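RagA protein (Porphyromonas gingivalis, PDB 6SLN) is a TonB-dependent receptor of the outer membrane that probably imports substrates through a plugged beta-barrel. Local coordinates at residues E145-G150 with Q680-F685. Sequence-based numbering, arbitrary orientation.
Sequences EIHGTG and QSQFNF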
ATOM      1  N   GLU A 145       5.335 -28.386 -22.296  1.00 55.09           N
ATOM      2  CA  GLU A 145       6.067 -29.556 -21.804  1.00 48.31           C
ATOM      3  C   GLU A 145       6.873 -30.144 -22.958  1.00 47.45           C
ATOM      4  O   GLU A 145       6.300 -30.502 -23.994  1.00 49.11           O
ATOM      5  CB  GLU A 145       5.121 -30.623 -21.225  1.00 40.64           C
ATOM      6  CG  GLU A 145       4.330 -30.215 -19.974  1.00 42.05           C
ATOM      7  CD  GLU A 145       3.379 -31.305 -19.496  1.00 48.74           C
ATOM      8  OE1 GLU A 145       3.083 -32.214 -20.293  1.00 61.23           O
ATOM      9  OE2 GLU A 145       2.915 -31.258 -18.335  1.00 55.29           O
ATOM     10  N   ILE A 146       8.192 -30.240 -22.780  1.00 44.12           N
ATOM     11  CA  ILE A 146       9.101 -30.788 -23.783  1.00 40.38           C
ATOM     12  C   ILE A 146       9.409 -32.240 -23.424  1.00 41.06           C
ATOM     13  O   ILE A 146      10.030 -32.509 -22.387  1.00 39.46           O
ATOM     14  CB  ILE A 146      10.387 -29.950 -23.867  1.00 46.20           C
ATOM     15  CG1 ILE A 146      10.051 -28.538 -24.367  1.00 46.36           C
ATOM     16  CG2 ILE A 146      11.473 -30.664 -24.708  1.00 40.09           C
ATOM     17  CD1 ILE A 146      11.215 -27.596 -24.381  1.00 43.18           C
ATOM     18  N   HIS A 147       8.990 -33.175 -24.287  1.00 47.93           N
ATOM     19  CA  HIS A 147       9.138 -34.623 -24.049  1.00 50.81           C
ATOM     20  C   HIS A 147       8.469 -35.044 -22.736  1.00 55.70           C
ATOM     21  O   HIS A 147       9.098 -35.649 -21.865  1.00 67.96           O
ATOM     22  CB  HIS A 147      10.611 -35.058 -24.041  1.00 50.62           C
ATOM     23  CG  HIS A 147      11.313 -34.940 -25.359  1.00 56.34           C
ATOM     24  ND1 HIS A 147      12.689 -34.896 -25.457  1.00 58.35           N
ATOM     25  CD2 HIS A 147      10.845 -34.873 -26.627  1.00 58.63           C
ATOM     26  CE1 HIS A 147      13.039 -34.809 -26.727  1.00 60.01           C
ATOM     27  NE2 HIS A 147      11.939 -34.793 -27.459  1.00 59.07           N
ATOM     28  N   GLY A 148       7.192 -34.696 -22.579  1.00 50.63           N
ATOM     29  CA  GLY A 148       6.396 -35.187 -21.469  1.00 39.78           C
ATOM     30  C   GLY A 148       6.486 -34.334 -20.219  1.00 49.74           C
ATOM     31  O   GLY A 148       7.177 -33.314 -20.154  1.00 59.98           O
ATOM     32  N   THR A 149       5.747 -34.768 -19.197  1.00 48.14           N
ATOM     33  CA  THR A 149       5.823 -34.170 -17.869  1.00 44.87           C
ATOM     34  C   THR A 149       6.957 -34.849 -17.125  1.00 57.14           C
ATOM     35  O   THR A 149       6.932 -36.069 -16.937  1.00 59.91           O
ATOM     36  CB  THR A 149       4.521 -34.345 -17.087  1.00 49.68           C
ATOM     37  OG1 THR A 149       3.431 -33.801 -17.835  1.00 69.72           O
ATOM     38  CG2 THR A 149       4.594 -33.623 -15.755  1.00 48.12           C
ATOM     39  N   GLY A 150       7.948 -34.076 -16.713  1.00 56.85           N
ATOM     40  CA  GLY A 150       9.059 -34.712 -16.041  1.00 41.54           C
ATOM     41  C   GLY A 150       8.893 -34.917 -14.551  1.00 47.93           C
ATOM     42  O   GLY A 150       9.809 -35.450 -13.914  1.00 45.45           O
ATOM     43  N   GLN A 680      17.377 -35.333 -13.131  1.00 48.23           N
ATOM     44  CA  GLN A 680      16.906 -35.943 -14.350  1.00 41.38           C
ATOM     45  C   GLN A 680      18.097 -36.352 -15.192  1.00 50.15           C
ATOM     46  O   GLN A 680      19.150 -35.710 -15.161  1.00 53.33           O
ATOM     47  CB  GLN A 680      16.018 -34.984 -15.139  1.00 44.23           C
ATOM     48  CG  GLN A 680      14.586 -34.981 -14.657  1.00 56.00           C
ATOM     49  CD  GLN A 680      13.652 -34.140 -15.507  1.00 53.97           C
ATOM     50  OE1 GLN A 680      13.827 -34.010 -16.726  1.00 54.81           O
ATOM     51  NE2 GLN A 680      12.661 -33.543 -14.856  1.00 50.22           N
ATOM     52  N   SER A 681      17.923 -37.440 -15.934  1.00 49.82           N
ATOM     53  CA  SER A 681      18.858 -37.828 -16.969  1.00 55.50           C
ATOM     54  C   SER A 681      18.086 -37.978 -18.269  1.00 53.29           C
ATOM     55  O   SER A 681      16.875 -38.199 -18.259  1.00 47.90           O
ATOM     56  CB  SER A 681      19.584 -39.129 -16.619  1.00 62.67           C
ATOM     57  OG  SER A 681      18.680 -40.215 -16.597  1.00 66.66           O
ATOM     58  N   GLN A 682      18.789 -37.851 -19.393  1.00 57.47           N
ATOM     59  CA  GLN A 682      18.138 -38.004 -20.691  1.00 60.50           C
ATOM     60  C   GLN A 682      19.128 -38.584 -21.687  1.00 65.52           C
ATOM     61  O   GLN A 682      20.116 -37.932 -22.044  1.00 72.41           O
ATOM     62  CB  GLN A 682      17.588 -36.682 -21.202  1.00 62.20           C
ATOM     63  CG  GLN A 682      16.560 -36.875 -22.292  1.00 64.27           C
ATOM     64  CD  GLN A 682      16.394 -35.654 -23.164  1.00 67.56           C
ATOM     65  OE1 GLN A 682      16.510 -35.741 -24.383  1.00 77.38           O
ATOM     66  NE2 GLN A 682      16.115 -34.512 -22.549  1.00 61.49           N
ATOM     67  N   PHE A 683      18.840 -39.796 -22.145  1.00 59.55           N
ATOM     68  CA  PHE A 683      19.533 -40.388 -23.274  1.00 59.74           C
ATOM     69  C   PHE A 683      18.756 -40.044 -24.539  1.00 62.93           C
ATOM     70  O   PHE A 683      17.527 -40.157 -24.567  1.00 65.79           O
ATOM     71  CB  PHE A 683      19.648 -41.900 -23.093  1.00 58.05           C
ATOM     72  CG  PHE A 683      20.039 -42.632 -24.335  1.00 59.88           C
ATOM     73  CD1 PHE A 683      21.286 -42.449 -24.904  1.00 62.04           C
ATOM     74  CD2 PHE A 683      19.157 -43.515 -24.938  1.00 63.47           C
ATOM     75  CE1 PHE A 683      21.646 -43.139 -26.054  1.00 68.35           C
ATOM     76  CE2 PHE A 683      19.508 -44.206 -26.089  1.00 63.91           C
ATOM     77  CZ  PHE A 683      20.753 -44.018 -26.646  1.00 66.52           C
ATOM     78  N   ASN A 684      19.465 -39.590 -25.567  1.00 59.30           N
ATOM     79  CA  ASN A 684      18.815 -39.160 -26.793  1.00 57.68           C
ATOM     80  C   ASN A 684      19.627 -39.646 -27.974  1.00 60.09           C
ATOM     81  O   ASN A 684      20.839 -39.437 -28.014  1.00 63.30           O
ATOM     82  CB  ASN A 684      18.675 -37.638 -26.857  1.00 58.73           C
ATOM     83  CG  ASN A 684      17.774 -37.193 -27.982  1.00 65.45           C
ATOM     84  OD1 ASN A 684      16.592 -36.934 -27.778  1.00 73.70           O
ATOM     85  ND2 ASN A 684      18.316 -37.157 -29.193  1.00 63.27           N
ATOM     86  N   PHE A 685      18.956 -40.279 -28.931  1.00 61.02           N
ATOM     87  CA  PHE A 685      19.595 -40.837 -30.118  1.00 67.52           C
ATOM     88  C   PHE A 685      18.855 -40.331 -31.347  1.00 76.18           C
ATOM     89  O   PHE A 685      17.660 -40.600 -31.502  1.00 74.55           O
ATOM     90  CB  PHE A 685      19.583 -42.366 -30.080  1.00 61.36           C
ATOM     91  CG  PHE A 685      19.976 -42.989 -31.369  1.00 72.84           C
ATOM     92  CD1 PHE A 685      19.025 -43.292 -32.334  1.00 79.22           C
ATOM     93  CD2 PHE A 685      21.304 -43.259 -31.635  1.00 83.10           C
ATOM     94  CE1 PHE A 685      19.392 -43.855 -33.541  1.00 85.32           C
ATOM     95  CE2 PHE A 685      21.679 -43.831 -32.830  1.00 87.20           C
ATOM     96  CZ  PHE A 685      20.721 -44.130 -33.787  1.00 87.77           C
TER
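This is a plug-to-barrel interface of a TonB-dependent receptor: the turn leaving plug strand 143-146 meets the inner face of barrel strand 678-691 at H147 and G150. That the strand turns alternate residues to the plug follows from its side chains: Q680, Q682 and N684 point toward 145-150, whereas those of S681, F683 and F685 make no contact with it. The contact is small, 134 Å² in total, and includes no direct hydrogen bond. H147 reaches in with its imidazole, CG set beside the backbone N (chi1 -67°). The carboxamide of Q682 stands at the ring's edge, OE1 4.1 Å from H147 ND1; the side chains cross at about a right angle, and the ring and amide planes are 80° apart, which excludes a stack. N684 OD1 approaches obliquely, 4.3 Å from H147 CE1. Other polar atoms of these groups bond outside the contact: H147 NE2 to D738, while its ring stacks on Y703, Q682 NE2 to the carbonyl of K187, and N684 ND2 to D701. R705, on neighbouring strand 696-715, links both sides through H147 O and Q680 OE1. Within the plug turn, T149 OG1 donates to E145 OE2 over 2.6 Å, from above the carboxylate plane. At the Q680 end of the strand segment, NE2, weakly bonded to E678, lies 3.6 Å from G150 O without a hydrogen bond; that carbonyl is bonded by T707 OG1.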